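Local coordinates for periplasmic solute binding protein (Candidatus Liberibacter asiaticus str. psy62, PDB 6IXI) that probably captures zinc or manganese ions in the periplasm and delivers them to an ABC-type uptake transporter, at residues A[36-41]-A[62-67]. Numbering follows the deposited sequence.
With CD (cadmium ion), chain B; CD (cadmium ion), chain C; ACT (acetate ion), chain S.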
loop_
_atom_site.group_PDB
_atom_site.type_symbol
_atom_site.label_atom_id
_atom_site.label_comp_id
_atom_site.label_asym_id
_atom_site.label_seq_id
_atom_site.Cartn_x
_atom_site.Cartn_y
_atom_site.Cartn_z
ATOM N N ASN A 36 4.084 4.014 12.178
ATOM C CA ASN A 36 2.874 3.600 12.856
ATOM C C ASN A 36 2.107 2.616 11.987
ATOM O O ASN A 36 2.296 2.535 10.777
ATOM C CB ASN A 36 2.051 4.806 13.299
ATOM C CG ASN A 36 2.806 5.549 14.370
ATOM O OD1 ASN A 36 3.180 4.951 15.371
ATOM N ND2 ASN A 36 3.090 6.817 14.143
ATOM N N ASP A 37 1.218 1.880 12.636
ATOM C CA ASP A 37 0.578 0.777 11.957
ATOM C C ASP A 37 -0.863 1.165 11.629
ATOM O O ASP A 37 -1.695 1.341 12.522
ATOM C CB ASP A 37 0.807 -0.505 12.759
ATOM C CG ASP A 37 -0.346 -1.476 12.680
ATOM O OD1 ASP A 37 -0.708 -1.857 11.541
ATOM O OD2 ASP A 37 -0.882 -1.815 13.761
ATOM N N SER A 38 -1.144 1.280 10.327
ATOM C CA SER A 38 -2.447 1.692 9.833
ATOM C C SER A 38 -3.502 0.659 10.216
ATOM O O SER A 38 -4.694 0.947 10.171
ATOM C CB SER A 38 -2.410 1.948 8.343
ATOM O OG SER A 38 -1.484 1.072 7.716
ATOM N N HIS A 39 -3.041 -0.524 10.635
ATOM C CA HIS A 39 -3.946 -1.634 10.898
ATOM C C HIS A 39 -4.597 -1.495 12.276
ATOM O O HIS A 39 -5.758 -1.868 12.451
ATOM C CB HIS A 39 -3.279 -2.997 10.587
ATOM C CG HIS A 39 -2.971 -3.202 9.134
ATOM N ND1 HIS A 39 -3.943 -3.153 8.145
ATOM C CD2 HIS A 39 -1.819 -3.455 8.477
ATOM C CE1 HIS A 39 -3.401 -3.379 6.951
ATOM N NE2 HIS A 39 -2.127 -3.560 7.122
ATOM N N SER A 40 -3.850 -0.967 13.251
ATOM C CA SER A 40 -4.399 -0.750 14.582
ATOM C C SER A 40 -3.714 0.447 15.234
ATOM O O SER A 40 -2.606 0.345 15.751
ATOM C CB SER A 40 -4.285 -1.978 15.430
ATOM O OG SER A 40 -2.917 -2.316 15.581
ATOM N N TYR A 41 -4.392 1.594 15.183
ATOM C CA TYR A 41 -3.757 2.850 15.522
ATOM C C TYR A 41 -4.622 3.559 16.546
ATOM O O TYR A 41 -5.844 3.642 16.401
ATOM C CB TYR A 41 -3.599 3.717 14.271
ATOM C CG TYR A 41 -3.002 5.073 14.535
ATOM C CD1 TYR A 41 -1.645 5.219 14.777
ATOM C CD2 TYR A 41 -3.799 6.209 14.559
ATOM C CE1 TYR A 41 -1.091 6.463 15.031
ATOM C CE2 TYR A 41 -3.259 7.461 14.816
ATOM C CZ TYR A 41 -1.906 7.584 15.059
ATOM O OH TYR A 41 -1.374 8.817 15.298
ATOM N N LEU A 62 -11.389 0.052 1.776
ATOM C CA LEU A 62 -11.128 -1.380 1.840
ATOM C C LEU A 62 -10.817 -1.764 3.286
ATOM O O LEU A 62 -9.973 -2.624 3.533
ATOM C CB LEU A 62 -9.952 -1.718 0.917
ATOM C CG LEU A 62 -10.165 -1.406 -0.566
ATOM C CD1 LEU A 62 -8.918 -1.744 -1.381
ATOM C CD2 LEU A 62 -11.386 -2.142 -1.104
ATOM N N HIS A 63 -11.490 -1.089 4.232
ATOM C CA HIS A 63 -11.485 -1.439 5.650
ATOM C C HIS A 63 -10.153 -1.133 6.328
ATOM O O HIS A 63 -9.986 -1.505 7.483
ATOM C CB HIS A 63 -11.929 -2.894 5.929
ATOM C CG HIS A 63 -13.375 -3.156 5.667
ATOM N ND1 HIS A 63 -14.076 -4.157 6.326
ATOM C CD2 HIS A 63 -14.254 -2.580 4.812
ATOM C CE1 HIS A 63 -15.316 -4.199 5.874
ATOM N NE2 HIS A 63 -15.452 -3.233 4.950
ATOM N N LEU A 64 -9.233 -0.427 5.646
ATOM C CA LEU A 64 -7.932 -0.170 6.252
ATOM C C LEU A 64 -8.100 0.617 7.551
ATOM O O LEU A 64 -7.376 0.386 8.522
ATOM C CB LEU A 64 -6.999 0.579 5.289
ATOM C CG LEU A 64 -5.629 0.927 5.872
ATOM C CD1 LEU A 64 -4.806 -0.329 6.096
ATOM C CD2 LEU A 64 -4.874 1.915 4.987
ATOM N N GLU A 65 -9.041 1.568 7.548
ATOM C CA GLU A 65 -9.118 2.513 8.647
ATOM C C GLU A 65 -10.206 2.077 9.634
ATOM O O GLU A 65 -10.654 2.874 10.465
ATOM C CB GLU A 65 -9.371 3.930 8.121
ATOM C CG GLU A 65 -8.204 4.530 7.332
ATOM C CD GLU A 65 -8.271 4.294 5.829
ATOM O OE1 GLU A 65 -9.238 3.658 5.397
ATOM O OE2 GLU A 65 -7.360 4.752 5.089
ATOM N N GLU A 66 -10.651 0.821 9.548
ATOM C CA GLU A 66 -11.913 0.500 10.207
ATOM C C GLU A 66 -11.827 0.669 11.727
ATOM O O GLU A 66 -12.810 1.042 12.348
ATOM C CB GLU A 66 -12.426 -0.888 9.835
ATOM C CG GLU A 66 -11.630 -2.010 10.466
ATOM C CD GLU A 66 -12.041 -3.377 9.945
ATOM O OE1 GLU A 66 -13.109 -3.469 9.286
ATOM O OE2 GLU A 66 -11.286 -4.340 10.184
ATOM N N THR A 67 -10.667 0.404 12.331
ATOM C CA THR A 67 -10.568 0.547 13.777
ATOM C C THR A 67 -10.564 2.013 14.212
ATOM O O THR A 67 -10.732 2.276 15.399
ATOM C CB THR A 67 -9.373 -0.214 14.370
ATOM O OG1 THR A 67 -8.174 0.484 14.043
ATOM C CG2 THR A 67 -9.278 -1.654 13.910
HETATM CD CD CD B . -0.719 -4.527 5.906
HETATM CD CD CD C . -11.908 -6.422 9.915
HETATM C C ACT S . -7.363 -3.205 8.829
HETATM O O ACT S . -8.153 -3.641 9.698
HETATM O OXT ACT S . -6.361 -2.504 9.094
HETATM C CH3 ACT S . -7.640 -3.562 7.359
HETATM O O HOH W 1 -8.364 -0.315 11.203
HETATM O O HOH W 2 -8.651 2.805 18.058
HETATM O O HOH W 3 -14.068 -5.962 10.687
#
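Ser-38 and His-39 meet Leu-64 where two loops of the N-terminal lobe come together at the metal site of this ZnuA-like cluster 9 solute-binding protein. Residues 36-41 follow strand 27-30, and residues 62-67 follow strand 56-59. The first loop folds into a type I beta turn from Asp-37 to Ser-40. Within it Asp-37 makes an Asx turn: its OD1 accepts the backbone N of His-39 at 2.8 Å, from above the carboxylate plane. Its OD2 takes the hydroxyl of Ser-40. The carboxylate, with the backbone bond from Ser-40 N to Asp-37 O, helps hold the turn that carries the metal ligand. Ser-38 rests CB and OG on CD1 of Leu-64, and its carbonyl O is bonded by the hydroxyl of Tyr-68. His-39 binds cadmium through NE2 at 2.1 Å, together with His-106, Glu-172 and Asp-247. Zinc and manganese have been seen on the same four residues. ND1 of His-39 donates to OXT of an acetate, probably from the crystallisation liquor, at 2.7 Å (160°). In this crystal, metal and acetate thus grip the two ring nitrogens. Leu-64, its CG anti to the backbone N (chi1 178°), brings CD1 obliquely to the ring, 3.5 Å from His-39 CE1. No direct hydrogen bond joins residues 36-41 to residues 62-67, but a water bridges them. It donates to the carbonyl O atoms of His-39 and Leu-64 and accepts from Thr-67 N at 2.7 Å. The Thr-67 side chain lies against the turn's backbone, OG1 4.0 Å from Ser-40 CA.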